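Local structure of PaxB (Photorhabdus luminescens, 6EK4) at residues K46-A60 with L132-I145. The protein probably acts as one component of a two-component alpha-helical pore-forming toxin that inserts into target-cell membranes, as in the related YaxAB system. Sequence-based numbering, arbitrary orientation.
Sequences KTLRISLYSRDLDEA and LMASRIADVSNVVI. With NA (sodium ion), chain E.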
loop_
_atom_site.group_PDB
_atom_site.type_symbol
_atom_site.label_atom_id
_atom_site.label_comp_id
_atom_site.label_asym_id
_atom_site.label_seq_id
_atom_site.Cartn_x
_atom_site.Cartn_y
_atom_site.Cartn_z
ATOM N N LYS A 46 -2.292 13.922 -5.159
ATOM C CA LYS A 46 -2.689 13.028 -6.250
ATOM C C LYS A 46 -3.334 11.739 -5.739
ATOM O O LYS A 46 -4.275 11.234 -6.349
ATOM C CB LYS A 46 -1.494 12.691 -7.148
ATOM C CG LYS A 46 -1.092 13.808 -8.101
ATOM C CD LYS A 46 -0.107 13.304 -9.140
ATOM C CE LYS A 46 0.559 14.441 -9.897
ATOM N NZ LYS A 46 1.488 13.938 -10.947
ATOM N N THR A 47 -2.825 11.207 -4.629
ATOM C CA THR A 47 -3.403 10.006 -4.022
ATOM C C THR A 47 -4.814 10.269 -3.498
ATOM O O THR A 47 -5.676 9.391 -3.558
ATOM C CB THR A 47 -2.530 9.462 -2.873
ATOM O OG1 THR A 47 -2.176 10.531 -1.988
ATOM C CG2 THR A 47 -1.265 8.817 -3.421
ATOM N N LEU A 48 -5.046 11.477 -2.990
ATOM C CA LEU A 48 -6.383 11.882 -2.552
ATOM C C LEU A 48 -7.342 12.034 -3.737
ATOM O O LEU A 48 -8.539 11.791 -3.594
ATOM C CB LEU A 48 -6.326 13.183 -1.741
ATOM C CG LEU A 48 -5.643 13.091 -0.372
ATOM C CD1 LEU A 48 -5.410 14.481 0.204
ATOM C CD2 LEU A 48 -6.448 12.237 0.597
ATOM N N ARG A 49 -6.819 12.434 -4.896
ATOM C CA ARG A 49 -7.621 12.488 -6.121
ATOM C C ARG A 49 -8.050 11.089 -6.553
ATOM O O ARG A 49 -9.186 10.890 -6.986
ATOM C CB ARG A 49 -6.846 13.144 -7.266
ATOM C CG ARG A 49 -6.581 14.630 -7.100
ATOM C CD ARG A 49 -5.728 15.145 -8.248
ATOM N NE ARG A 49 -5.173 16.472 -7.993
ATOM C CZ ARG A 49 -4.221 17.047 -8.727
ATOM N NH1 ARG A 49 -3.699 16.420 -9.778
ATOM N NH2 ARG A 49 -3.781 18.258 -8.407
ATOM N N ILE A 50 -7.134 10.130 -6.438
ATOM C CA ILE A 50 -7.407 8.746 -6.830
ATOM C C ILE A 50 -8.462 8.121 -5.917
ATOM O O ILE A 50 -9.371 7.446 -6.398
ATOM C CB ILE A 50 -6.119 7.885 -6.841
ATOM C CG1 ILE A 50 -5.172 8.362 -7.948
ATOM C CG2 ILE A 50 -6.449 6.413 -7.061
ATOM C CD1 ILE A 50 -3.744 7.883 -7.789
ATOM N N SER A 51 -8.348 8.354 -4.611
ATOM C CA SER A 51 -9.326 7.828 -3.651
ATOM C C SER A 51 -10.708 8.455 -3.847
ATOM O O SER A 51 -11.723 7.774 -3.709
ATOM C CB SER A 51 -8.856 8.047 -2.210
ATOM O OG SER A 51 -9.001 9.402 -1.820
ATOM N N LEU A 52 -10.733 9.746 -4.175
ATOM C CA LEU A 52 -11.985 10.477 -4.375
ATOM C C LEU A 52 -12.717 9.992 -5.629
ATOM O O LEU A 52 -13.923 9.738 -5.593
ATOM C CB LEU A 52 -11.715 11.983 -4.471
ATOM C CG LEU A 52 -12.890 12.908 -4.138
ATOM C CD1 LEU A 52 -13.103 12.987 -2.631
ATOM C CD2 LEU A 52 -12.661 14.298 -4.714
ATOM N N TYR A 53 -11.982 9.869 -6.733
ATOM C CA TYR A 53 -12.539 9.338 -7.979
ATOM C C TYR A 53 -12.822 7.834 -7.886
ATOM O O TYR A 53 -13.744 7.337 -8.533
ATOM C CB TYR A 53 -11.604 9.617 -9.164
ATOM C CG TYR A 53 -11.541 11.067 -9.614
ATOM C CD1 TYR A 53 -12.703 11.803 -9.847
ATOM C CD2 TYR A 53 -10.317 11.691 -9.845
ATOM C CE1 TYR A 53 -12.645 13.121 -10.271
ATOM C CE2 TYR A 53 -10.250 13.009 -10.269
ATOM C CZ TYR A 53 -11.414 13.719 -10.481
ATOM O OH TYR A 53 -11.350 15.028 -10.904
ATOM N N SER A 54 -12.028 7.112 -7.096
ATOM C CA SER A 54 -12.275 5.685 -6.846
ATOM C C SER A 54 -13.627 5.471 -6.175
ATOM O O SER A 54 -14.368 4.557 -6.533
ATOM C CB SER A 54 -11.175 5.080 -5.968
ATOM O OG SER A 54 -9.976 4.905 -6.700
ATOM N N ARG A 55 -13.936 6.320 -5.200
ATOM C CA ARG A 55 -15.210 6.262 -4.496
ATOM C C ARG A 55 -16.369 6.646 -5.418
ATOM O O ARG A 55 -17.452 6.071 -5.323
ATOM C CB ARG A 55 -15.177 7.174 -3.268
ATOM C CG ARG A 55 -16.301 6.922 -2.278
ATOM C CD ARG A 55 -15.980 7.519 -0.917
ATOM N NE ARG A 55 -15.763 8.965 -0.983
ATOM C CZ ARG A 55 -15.424 9.726 0.055
ATOM N NH1 ARG A 55 -15.253 11.034 -0.113
ATOM N NH2 ARG A 55 -15.256 9.193 1.264
ATOM N N ASP A 56 -16.136 7.613 -6.305
ATOM C CA ASP A 56 -17.127 7.991 -7.318
ATOM C C ASP A 56 -17.409 6.843 -8.286
ATOM O O ASP A 56 -18.553 6.638 -8.694
ATOM C CB ASP A 56 -16.664 9.221 -8.114
ATOM C CG ASP A 56 -16.805 10.519 -7.336
ATOM O OD1 ASP A 56 -17.655 10.595 -6.422
ATOM O OD2 ASP A 56 -16.071 11.478 -7.656
ATOM N N LEU A 57 -16.362 6.112 -8.665
ATOM C CA LEU A 57 -16.503 4.946 -9.540
ATOM C C LEU A 57 -17.310 3.855 -8.840
ATOM O O LEU A 57 -18.187 3.239 -9.446
ATOM C CB LEU A 57 -15.126 4.410 -9.948
ATOM C CG LEU A 57 -15.081 3.334 -11.042
ATOM C CD1 LEU A 57 -13.783 3.429 -11.827
ATOM C CD2 LEU A 57 -15.254 1.928 -10.480
ATOM N N ASP A 58 -17.006 3.630 -7.565
ATOM C CA ASP A 58 -17.729 2.654 -6.749
ATOM C C ASP A 58 -19.210 3.018 -6.631
ATOM O O ASP A 58 -20.073 2.143 -6.707
ATOM C CB ASP A 58 -17.101 2.561 -5.354
ATOM C CG ASP A 58 -17.595 1.361 -4.568
ATOM O OD1 ASP A 58 -17.578 0.239 -5.113
ATOM O OD2 ASP A 58 -17.991 1.541 -3.399
ATOM N N GLU A 59 -19.489 4.307 -6.444
ATOM C CA GLU A 59 -20.864 4.819 -6.388
ATOM C C GLU A 59 -21.614 4.550 -7.691
ATOM O O GLU A 59 -22.780 4.157 -7.672
ATOM C CB GLU A 59 -20.871 6.326 -6.096
ATOM C CG GLU A 59 -20.547 6.692 -4.653
ATOM C CD GLU A 59 -20.140 8.148 -4.482
ATOM O OE1 GLU A 59 -20.586 9.005 -5.277
ATOM O OE2 GLU A 59 -19.374 8.438 -3.541
ATOM N N ALA A 60 -20.936 4.771 -8.815
ATOM C CA ALA A 60 -21.516 4.532 -10.134
ATOM C C ALA A 60 -21.813 3.050 -10.347
ATOM O O ALA A 60 -22.855 2.693 -10.900
ATOM C CB ALA A 60 -20.585 5.045 -11.221
ATOM N N LEU A 132 -20.783 6.394 -18.589
ATOM C CA LEU A 132 -20.546 6.891 -17.234
ATOM C C LEU A 132 -19.384 6.148 -16.577
ATOM O O LEU A 132 -18.471 6.772 -16.039
ATOM C CB LEU A 132 -21.814 6.753 -16.383
ATOM C CG LEU A 132 -21.730 7.130 -14.899
ATOM C CD1 LEU A 132 -21.094 8.499 -14.700
ATOM C CD2 LEU A 132 -23.114 7.088 -14.270
ATOM N N MET A 133 -19.419 4.818 -16.631
ATOM C CA MET A 133 -18.353 3.993 -16.057
ATOM C C MET A 133 -17.019 4.233 -16.766
ATOM O O MET A 133 -15.960 4.149 -16.143
ATOM C CB MET A 133 -18.730 2.505 -16.117
ATOM C CG MET A 133 -17.730 1.556 -15.462
ATOM S SD MET A 133 -17.340 1.939 -13.740
ATOM C CE MET A 133 -18.903 1.592 -12.940
ATOM N N ALA A 134 -17.077 4.532 -18.063
ATOM C CA ALA A 134 -15.881 4.869 -18.835
ATOM C C ALA A 134 -15.282 6.198 -18.381
ATOM O O ALA A 134 -14.061 6.346 -18.338
ATOM C CB ALA A 134 -16.203 4.920 -20.320
ATOM N N SER A 135 -16.144 7.159 -18.049
ATOM C CA SER A 135 -15.700 8.454 -17.523
ATOM C C SER A 135 -15.072 8.320 -16.135
ATOM O O SER A 135 -14.148 9.060 -15.794
ATOM C CB SER A 135 -16.861 9.450 -17.467
ATOM O OG SER A 135 -17.292 9.797 -18.769
ATOM N N ARG A 136 -15.584 7.381 -15.341
ATOM C CA ARG A 136 -15.039 7.109 -14.012
ATOM C C ARG A 136 -13.675 6.434 -14.115
ATOM O O ARG A 136 -12.743 6.798 -13.397
ATOM C CB ARG A 136 -15.996 6.228 -13.204
ATOM C CG ARG A 136 -17.334 6.880 -12.897
ATOM C CD ARG A 136 -17.221 7.924 -11.799
ATOM N NE ARG A 136 -18.302 8.906 -11.867
ATOM C CZ ARG A 136 -18.324 9.965 -12.676
ATOM N NH1 ARG A 136 -17.318 10.213 -13.513
ATOM N NH2 ARG A 136 -19.367 10.788 -12.648
ATOM N N ILE A 137 -13.573 5.451 -15.009
ATOM C CA ILE A 137 -12.312 4.752 -15.275
ATOM C C ILE A 137 -11.230 5.730 -15.741
ATOM O O ILE A 137 -10.073 5.623 -15.334
ATOM C CB ILE A 137 -12.504 3.627 -16.323
ATOM C CG1 ILE A 137 -13.279 2.458 -15.703
ATOM C CG2 ILE A 137 -11.166 3.127 -16.860
ATOM C CD1 ILE A 137 -13.903 1.521 -16.717
ATOM N N ALA A 138 -11.613 6.678 -16.589
ATOM C CA ALA A 138 -10.683 7.688 -17.087
ATOM C C ALA A 138 -10.161 8.571 -15.955
ATOM O O ALA A 138 -8.966 8.856 -15.889
ATOM C CB ALA A 138 -11.348 8.540 -18.158
ATOM N N ASP A 139 -11.061 8.991 -15.066
ATOM C CA ASP A 139 -10.707 9.889 -13.963
ATOM C C ASP A 139 -9.690 9.278 -12.995
ATOM O O ASP A 139 -8.735 9.947 -12.597
ATOM C CB ASP A 139 -11.963 10.318 -13.189
ATOM C CG ASP A 139 -12.794 11.362 -13.928
ATOM O OD1 ASP A 139 -12.238 12.105 -14.768
ATOM O OD2 ASP A 139 -14.011 11.448 -13.651
ATOM N N VAL A 140 -9.896 8.015 -12.622
ATOM C CA VAL A 140 -8.999 7.341 -11.673
ATOM C C VAL A 140 -7.650 6.979 -12.301
ATOM O O VAL A 140 -6.612 7.096 -11.651
ATOM C CB VAL A 140 -9.630 6.071 -11.042
ATOM C CG1 VAL A 140 -10.942 6.406 -10.347
ATOM C CG2 VAL A 140 -9.828 4.966 -12.071
ATOM N N SER A 141 -7.670 6.552 -13.562
ATOM C CA SER A 141 -6.463 6.066 -14.238
ATOM C C SER A 141 -5.530 7.180 -14.720
ATOM O O SER A 141 -4.319 6.973 -14.807
ATOM C CB SER A 141 -6.843 5.172 -15.420
ATOM O OG SER A 141 -7.571 5.894 -16.395
ATOM N N ASN A 142 -6.085 8.352 -15.030
ATOM C CA ASN A 142 -5.292 9.463 -15.577
ATOM C C ASN A 142 -4.413 10.196 -14.556
ATOM O O ASN A 142 -3.572 11.009 -14.942
ATOM C CB ASN A 142 -6.195 10.473 -16.302
ATOM C CG ASN A 142 -6.661 9.978 -17.663
ATOM O OD1 ASN A 142 -6.093 9.042 -18.232
ATOM N ND2 ASN A 142 -7.699 10.614 -18.197
ATOM N N VAL A 143 -4.604 9.918 -13.268
ATOM C CA VAL A 143 -3.738 10.483 -12.233
ATOM C C VAL A 143 -2.420 9.712 -12.229
ATOM O O VAL A 143 -2.407 8.510 -11.965
ATOM C CB VAL A 143 -4.385 10.413 -10.832
ATOM C CG1 VAL A 143 -3.462 11.031 -9.787
ATOM C CG2 VAL A 143 -5.739 11.111 -10.830
ATOM N N VAL A 144 -1.321 10.403 -12.523
ATOM C CA VAL A 144 -0.007 9.765 -12.631
ATOM C C VAL A 144 0.740 9.875 -11.303
ATOM O O VAL A 144 0.993 10.977 -10.823
ATOM C CB VAL A 144 0.842 10.406 -13.749
ATOM C CG1 VAL A 144 2.105 9.591 -13.997
ATOM C CG2 VAL A 144 0.028 10.532 -15.032
ATOM N N ILE A 145 1.098 8.728 -10.724
ATOM C CA ILE A 145 1.761 8.686 -9.411
ATOM C C ILE A 145 3.116 7.964 -9.388
ATOM O O ILE A 145 3.907 8.185 -8.468
ATOM C CB ILE A 145 0.847 8.053 -8.334
ATOM C CG1 ILE A 145 0.260 6.721 -8.817
ATOM C CG2 ILE A 145 -0.273 9.014 -7.961
ATOM C CD1 ILE A 145 -0.381 5.899 -7.720
HETATM NA NA NA E . -19.654 12.010 -5.392
HETATM O O HOH W 1 -13.995 8.360 -11.169
#
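L57 and V140 are reciprocal knobs. L57 drops into the hollow formed by M133, R136, I137 and V140, while V140 fills the one bounded by I50, Y53, S54 and L57. With CG anti to the backbone N (chi1 -170°), L57 CG lies against R136 CB and 3.8 Å from M133 SD; its CD1 faces the I137 side chain. V140 CG1 rests against the Y53 backbone, 3.4 Å from Y53 C. Apolar contacts extend the row at both ends. Beyond the helical part of 132-145, V143 lodges beside I50, its CB 3.6 Å from I50 CG1, and I50 CD1 meets I145 CG2 tip to tip. At the other end A60 CB faces R136 CG and M133 CE.

Along one flank the D139 methylene lies over a face of the Y53 ring, CB 3.8 Å from the centroid and 17° off the normal, a CH-pi contact. The D139 carboxylate, stacked over the ring, pairs through OD2 with R136 NH1 of its own helix. One water links Y53 O to R136 O by donating to both carbonyls. K46, its chain extended beyond CG, slides past V143, and NZ donates to V144 O over 3.0 Å, in the carbonyl plane. Helix 247-321 also touches I137 and V140, through L299.

The axes approach to 8.6 Å with their directions 165° apart. Together with the mutual insertion of L57 and V140, this is antiparallel knobs-into-holes packing, here joining helices 42-73 and 101-141 within the elongated helical bundle.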